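Side-chain contacts in membrane-bound protease PH1510 (PDB 6M4B), which cleaves proteins preferentially near hydrophobic or aromatic residues as the serine protease domain of a membrane protein, held here in an inactivated form: residues 22-25 / 26-30; 30-33 / 34-37. The protein carries 1 engineered substitution. One frame throughout, in Å; residues are numbered along the deposited sequence.

Interaction 1: 22-25 / 26-30; sequences YTYD and QFDRY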
ATOM      1  N   TYR A  22       7.183 -15.692   7.282  1.00 59.72           N
ATOM      2  CA  TYR A  22       7.741 -15.758   8.614  1.00 66.13           C
ATOM      3  C   TYR A  22       8.468 -14.443   8.917  1.00 59.40           C
ATOM      4  O   TYR A  22       8.322 -13.906  10.018  1.00 64.48           O
ATOM      5  CB  TYR A  22       8.649 -17.006   8.773  1.00 74.92           C
ATOM      6  CG  TYR A  22       9.280 -17.087  10.142  1.00 84.44           C
ATOM      7  CD1 TYR A  22       8.487 -17.233  11.307  1.00 87.48           C
ATOM      8  CD2 TYR A  22      10.668 -16.970  10.296  1.00 90.77           C
ATOM      9  CE1 TYR A  22       9.071 -17.269  12.580  1.00 84.11           C
ATOM     10  CE2 TYR A  22      11.258 -17.014  11.559  1.00 91.19           C
ATOM     11  CZ  TYR A  22      10.463 -17.163  12.691  1.00 88.98           C
ATOM     12  OH  TYR A  22      11.095 -17.189  13.916  1.00 88.79           O
ATOM     13  N   THR A  23       9.206 -13.900   7.939  1.00 57.68           N
ATOM     14  CA  THR A  23       9.776 -12.520   8.058  1.00 54.15           C
ATOM     15  C   THR A  23       8.710 -11.480   8.369  1.00 48.40           C
ATOM     16  O   THR A  23       8.887 -10.678   9.272  1.00 47.68           O
ATOM     17  CB  THR A  23      10.508 -12.073   6.801  1.00 57.83           C
ATOM     18  OG1 THR A  23      11.200 -13.184   6.222  1.00 51.63           O
ATOM     19  CG2 THR A  23      11.491 -10.967   7.124  1.00 58.38           C
ATOM     20  N   TYR A  24       7.547 -11.567   7.744  1.00 50.50           N
ATOM     21  CA  TYR A  24       6.443 -10.713   8.203  1.00 53.12           C
ATOM     22  C   TYR A  24       6.252 -10.848   9.698  1.00 55.15           C
ATOM     23  O   TYR A  24       6.249  -9.843  10.384  1.00 58.16           O
ATOM     24  CB  TYR A  24       5.084 -10.915   7.469  1.00 51.77           C
ATOM     25  CG  TYR A  24       3.986 -10.087   8.116  1.00 52.53           C
ATOM     26  CD1 TYR A  24       3.867  -8.726   7.874  1.00 50.16           C
ATOM     27  CD2 TYR A  24       3.096 -10.657   9.037  1.00 56.91           C
ATOM     28  CE1 TYR A  24       2.874  -7.959   8.511  1.00 49.25           C
ATOM     29  CE2 TYR A  24       2.106  -9.902   9.671  1.00 52.12           C
ATOM     30  CZ  TYR A  24       1.991  -8.553   9.407  1.00 55.72           C
ATOM     31  OH  TYR A  24       1.003  -7.809  10.063  1.00 56.78           O
ATOM     32  N   ASP A  25       6.061 -12.079  10.205  1.00 67.48           N
ATOM     33  CA  ASP A  25       5.766 -12.305  11.667  1.00 62.06           C
ATOM     34  C   ASP A  25       6.879 -11.724  12.568  1.00 48.21           C
ATOM     35  O   ASP A  25       6.581 -11.155  13.617  1.00 49.26           O
ATOM     36  CB  ASP A  25       5.583 -13.791  12.038  1.00 61.35           C
ATOM     37  CG  ASP A  25       4.393 -14.436  11.377  1.00 62.62           C
ATOM     38  OD1 ASP A  25       3.336 -13.805  11.199  1.00 64.09           O
ATOM     39  OD2 ASP A  25       4.516 -15.622  11.048  1.00 72.46           O
ATOM     40  N   GLN A  26       8.129 -11.825  12.114  1.00 44.49           N
ATOM     41  CA  GLN A  26       9.258 -11.211  12.817  1.00 47.70           C
ATOM     42  C   GLN A  26       9.097  -9.673  12.929  1.00 52.44           C
ATOM     43  O   GLN A  26       9.102  -9.158  14.036  1.00 53.59           O
ATOM     44  CB  GLN A  26      10.575 -11.547  12.158  1.00 50.47           C
ATOM     45  CG  GLN A  26      10.909 -13.038  12.142  1.00 57.67           C
ATOM     46  CD  GLN A  26      12.238 -13.294  11.462  1.00 70.55           C
ATOM     47  OE1 GLN A  26      12.297 -13.684  10.288  1.00 74.54           O
ATOM     48  NE2 GLN A  26      13.322 -12.983  12.165  1.00 83.78           N
ATOM     49  N   PHE A  27       8.902  -8.968  11.802  1.00 50.62           N
ATOM     50  CA  PHE A  27       8.609  -7.512  11.820  1.00 46.47           C
ATOM     51  C   PHE A  27       7.394  -7.223  12.645  1.00 50.22           C
ATOM     52  O   PHE A  27       7.370  -6.240  13.408  1.00 50.69           O
ATOM     53  CB  PHE A  27       8.353  -6.932  10.407  1.00 41.97           C
ATOM     54  CG  PHE A  27       9.591  -6.612   9.616  1.00 38.29           C
ATOM     55  CD1 PHE A  27      10.119  -5.339   9.627  1.00 43.53           C
ATOM     56  CD2 PHE A  27      10.187  -7.545   8.812  1.00 42.00           C
ATOM     57  CE1 PHE A  27      11.224  -5.010   8.854  1.00 41.86           C
ATOM     58  CE2 PHE A  27      11.305  -7.229   8.043  1.00 42.49           C
ATOM     59  CZ  PHE A  27      11.813  -5.949   8.060  1.00 40.50           C
ATOM     60  N   ASP A  28       6.346  -8.031  12.494  1.00 49.39           N
ATOM     61  CA  ASP A  28       5.131  -7.757  13.305  1.00 51.63           C
ATOM     62  C   ASP A  28       5.439  -7.821  14.822  1.00 51.27           C
ATOM     63  O   ASP A  28       4.997  -6.950  15.603  1.00 45.10           O
ATOM     64  CB  ASP A  28       3.994  -8.717  12.964  1.00 47.38           C
ATOM     65  CG  ASP A  28       2.698  -8.391  13.678  1.00 48.19           C
ATOM     66  OD1 ASP A  28       2.391  -7.218  13.953  1.00 44.95           O
ATOM     67  OD2 ASP A  28       1.931  -9.343  13.968  1.00 66.13           O
ATOM     68  N   ARG A  29       6.187  -8.845  15.220  1.00 44.91           N
ATOM     69  CA  ARG A  29       6.455  -9.067  16.648  1.00 57.28           C
ATOM     70  C   ARG A  29       7.339  -7.947  17.189  1.00 53.29           C
ATOM     71  O   ARG A  29       6.963  -7.300  18.175  1.00 55.83           O
ATOM     72  CB  ARG A  29       7.100 -10.454  16.886  1.00 63.04           C
ATOM     73  CG  ARG A  29       7.384 -10.811  18.348  1.00 73.37           C
ATOM     74  CD  ARG A  29       7.964 -12.255  18.507  1.00 81.39           C
ATOM     75  NE  ARG A  29       8.755 -12.360  19.750  1.00 90.50           N
ATOM     76  CZ  ARG A  29      10.055 -12.061  19.882  1.00 89.49           C
ATOM     77  NH1 ARG A  29      10.639 -12.205  21.071  1.00 92.73           N
ATOM     78  NH2 ARG A  29      10.782 -11.619  18.857  1.00 85.53           N
ATOM     79  N   TYR A  30       8.475  -7.704  16.521  1.00 47.66           N
ATOM     80  CA  TYR A  30       9.430  -6.676  16.951  1.00 48.44           C
ATOM     81  C   TYR A  30       8.784  -5.270  17.015  1.00 49.31           C
ATOM     82  O   TYR A  30       8.977  -4.508  17.958  1.00 47.32           O
ATOM     83  CB  TYR A  30      10.630  -6.625  16.007  1.00 47.68           C
ATOM     84  CG  TYR A  30      11.568  -7.814  16.036  1.00 51.97           C
ATOM     85  CD1 TYR A  30      11.984  -8.381  17.240  1.00 58.69           C
ATOM     86  CD2 TYR A  30      12.093  -8.344  14.853  1.00 56.24           C
ATOM     87  CE1 TYR A  30      12.874  -9.457  17.265  1.00 58.17           C
ATOM     88  CE2 TYR A  30      12.986  -9.414  14.863  1.00 59.44           C
ATOM     89  CZ  TYR A  30      13.370  -9.976  16.079  1.00 61.05           C
ATOM     90  OH  TYR A  30      14.257 -11.041  16.116  1.00 57.43           O
TER
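T23 and F27 make the tight side of this helical segment, whereas Y22 with Q26, one strip round the helix, make its looser, more solvent-facing side. The segment belongs to helix 21-36, the crossover helix of the beta-alpha-beta unit that runs from strand 9-16 to strand 41-47. The T23 methyl CG2 lies 3.9 Å from CE2 of F27, the two side chains running alongside each other; T23 O meets the same ring at its edge, in the ring plane, 3.4 Å from CD2. Both residues are buried against I15 and I59, a place that suits a flat hydrocarbon ring and a small branched side chain whose hydroxyl OG1 bonds back to T20 N.

On the outer side, CG of Q26 sits over one face of the Y22 ring, 4.3 Å from its centroid, a CH-pi contact. Y22 reaches it because its CG stands opposite the backbone N across the CA-CB bond (chi1 178°), on the carbonyl side. The amide then runs across the ring, the planes 24° apart, with Q26 OE1 3.7 Å from Y22 CE2. Were Q26 cut back to an alanine, that face of the Y22 ring would probably lose the CG methylene and the amide that cover it, and the ring would be freer to turn.

Y24 and D28 form a third pair: CB of D28 lies 4.0 Å from CE2 of Y24, while the D28 carboxylate is paired with R62. The chemistry is thus divided by exposure: methyl and aromatic carbon meet on the buried strip, with a carbonyl oxygen at the ring edge, while Q26 and D28 each set a methylene, CG and CB, over a tyrosine ring, D28 keeping its charge for R62.

Interaction 2: 30-33 / 34-37; sequences YITI and AEQD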
ATOM      1  N   TYR A  30       8.475  -7.704  16.521  1.00 47.66           N
ATOM      2  CA  TYR A  30       9.430  -6.676  16.951  1.00 48.44           C
ATOM      3  C   TYR A  30       8.784  -5.270  17.015  1.00 49.31           C
ATOM      4  O   TYR A  30       8.977  -4.508  17.958  1.00 47.32           O
ATOM      5  CB  TYR A  30      10.630  -6.625  16.007  1.00 47.68           C
ATOM      6  CG  TYR A  30      11.568  -7.814  16.036  1.00 51.97           C
ATOM      7  CD1 TYR A  30      11.984  -8.381  17.240  1.00 58.69           C
ATOM      8  CD2 TYR A  30      12.093  -8.344  14.853  1.00 56.24           C
ATOM      9  CE1 TYR A  30      12.874  -9.457  17.265  1.00 58.17           C
ATOM     10  CE2 TYR A  30      12.986  -9.414  14.863  1.00 59.44           C
ATOM     11  CZ  TYR A  30      13.370  -9.976  16.079  1.00 61.05           C
ATOM     12  OH  TYR A  30      14.257 -11.041  16.116  1.00 57.43           O
ATOM     13  N   ILE A  31       8.008  -4.923  16.007  1.00 45.27           N
ATOM     14  CA  ILE A  31       7.375  -3.602  15.987  1.00 47.53           C
ATOM     15  C   ILE A  31       6.298  -3.532  17.068  1.00 46.30           C
ATOM     16  O   ILE A  31       6.142  -2.504  17.728  1.00 45.34           O
ATOM     17  CB  ILE A  31       6.816  -3.261  14.580  1.00 46.12           C
ATOM     18  CG1 ILE A  31       7.952  -3.151  13.569  1.00 44.54           C
ATOM     19  CG2 ILE A  31       6.030  -1.957  14.595  1.00 51.39           C
ATOM     20  CD1 ILE A  31       7.524  -3.167  12.112  1.00 39.52           C
ATOM     21  N   THR A  32       5.538  -4.615  17.251  1.00 50.25           N
ATOM     22  CA  THR A  32       4.457  -4.601  18.269  1.00 51.06           C
ATOM     23  C   THR A  32       5.045  -4.375  19.664  1.00 45.98           C
ATOM     24  O   THR A  32       4.578  -3.508  20.431  1.00 49.28           O
ATOM     25  CB  THR A  32       3.593  -5.893  18.259  1.00 49.30           C
ATOM     26  OG1 THR A  32       3.081  -6.108  16.940  1.00 50.62           O
ATOM     27  CG2 THR A  32       2.418  -5.735  19.201  1.00 51.08           C
ATOM     28  N   ILE A  33       6.110  -5.094  19.956  1.00 47.84           N
ATOM     29  CA  ILE A  33       6.808  -4.919  21.231  1.00 54.97           C
ATOM     30  C   ILE A  33       7.200  -3.457  21.444  1.00 52.81           C
ATOM     31  O   ILE A  33       6.835  -2.846  22.438  1.00 57.19           O
ATOM     32  CB  ILE A  33       8.046  -5.835  21.328  1.00 54.28           C
ATOM     33  CG1 ILE A  33       7.599  -7.289  21.472  1.00 56.46           C
ATOM     34  CG2 ILE A  33       8.898  -5.446  22.536  1.00 57.29           C
ATOM     35  CD1 ILE A  33       8.703  -8.317  21.267  1.00 58.84           C
ATOM     36  N   ALA A  34       7.914  -2.889  20.475  1.00 56.88           N
ATOM     37  CA  ALA A  34       8.368  -1.518  20.577  1.00 49.77           C
ATOM     38  C   ALA A  34       7.218  -0.523  20.718  1.00 45.06           C
ATOM     39  O   ALA A  34       7.355   0.467  21.433  1.00 44.50           O
ATOM     40  CB  ALA A  34       9.216  -1.169  19.360  1.00 55.22           C
ATOM     41  N   GLU A  35       6.102  -0.743  20.012  1.00 48.75           N
ATOM     42  CA  GLU A  35       4.885   0.120  20.146  1.00 50.87           C
ATOM     43  C   GLU A  35       4.267  -0.024  21.561  1.00 52.16           C
ATOM     44  O   GLU A  35       3.951   0.959  22.212  1.00 48.19           O
ATOM     45  CB  GLU A  35       3.779  -0.292  19.142  1.00 55.70           C
ATOM     46  CG  GLU A  35       4.001   0.017  17.669  1.00 58.20           C
ATOM     47  CD  GLU A  35       2.936  -0.601  16.753  1.00 56.36           C
ATOM     48  OE1 GLU A  35       2.480  -1.748  16.990  1.00 54.26           O
ATOM     49  OE2 GLU A  35       2.578   0.043  15.749  1.00 50.28           O
ATOM     50  N   GLN A  36       4.119  -1.261  22.027  1.00 57.04           N
ATOM     51  CA  GLN A  36       3.585  -1.505  23.383  1.00 65.33           C
ATOM     52  C   GLN A  36       4.402  -0.832  24.467  1.00 63.78           C
ATOM     53  O   GLN A  36       3.807  -0.340  25.413  1.00 59.16           O
ATOM     54  CB  GLN A  36       3.479  -2.988  23.691  1.00 66.75           C
ATOM     55  CG  GLN A  36       2.188  -3.590  23.149  1.00 67.30           C
ATOM     56  CD  GLN A  36       2.264  -5.106  23.026  1.00 72.49           C
ATOM     57  OE1 GLN A  36       3.241  -5.735  23.466  1.00 70.23           O
ATOM     58  NE2 GLN A  36       1.218  -5.705  22.463  1.00 77.11           N
ATOM     59  N   ASP A  37       5.735  -0.761  24.308  1.00 64.51           N
ATOM     60  CA  ASP A  37       6.600  -0.035  25.271  1.00 58.37           C
ATOM     61  C   ASP A  37       6.745   1.471  24.994  1.00 52.89           C
ATOM     62  O   ASP A  37       7.525   2.129  25.660  1.00 54.52           O
ATOM     63  CB  ASP A  37       7.980  -0.698  25.413  1.00 58.53           C
ATOM     64  CG  ASP A  37       7.894  -2.221  25.722  1.00 70.96           C
ATOM     65  OD1 ASP A  37       6.792  -2.726  26.055  1.00 76.26           O
ATOM     66  OD2 ASP A  37       8.933  -2.919  25.646  1.00 66.72           O
TER
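Four successive i to i+4 backbone bonds carry the helix through its last turn, from A34 N to Y30 O at 3.2 Å up to D37 N to I33 O at 3.0 Å, beyond which D37 leaves helical geometry. This is the C-terminal end of the crossover helix in a beta-alpha-beta unit of the ClpP/crotonase-type fold, just before the chain turns toward strand 41-47.

The side chains follow the same spacing. I31 and E35 pack on the flank facing helix 53-64: the methyl CG2 of I31 lies 4.0 Å from CD of E35, and CG of E35 comes 3.3 Å from I31 O. A branched aliphatic suits this flank because I31 also touches I63 and R62. The acid is held at both oxygens, by a salt bridge from OE1 to R62 and by the backbone N of K67 at OE2, so its carboxylate is likely to stay charged and fixed in rotation. T32 helps to place the same arginine, since its OG1 bonds to both D28 O and R62.

A34 puts only a methyl against Y11, I42 and I68, which suits the side of the helix turned to the sheet. On the outer side Q36 is exposed, and its amide crosses the T32 methyl. I33 and D37 lie side by side, CG2 of I33 4.0 Å from OD2 of D37, an oxygen that also has a weak hydrogen bond to Y11 OH. T32 directs CG2 anti to its own nitrogen (chi1 -55° for OG1), which brings this methyl to 3.5 Å from NE2 of Q36.

Interactions 1 and 2 are consecutive parts of helix 21-36, their centres about 11 Å apart, and they meet at Y30, whose ring packs on A13, I15 and I42 of the sheet. R62 of helix 53-64 ties them along one flank: it pairs with D28 from interaction 1 and with T32 and E35 from interaction 2. The first turn is not far from the substrate-binding residue G51, which lies about 8 Å from the T23 side chain, whereas interaction 2 is remote from the annotated sites. The nucleophile position, replaced by the engineered A83, belongs to neither contact; both are scaffold packing of the protease domain.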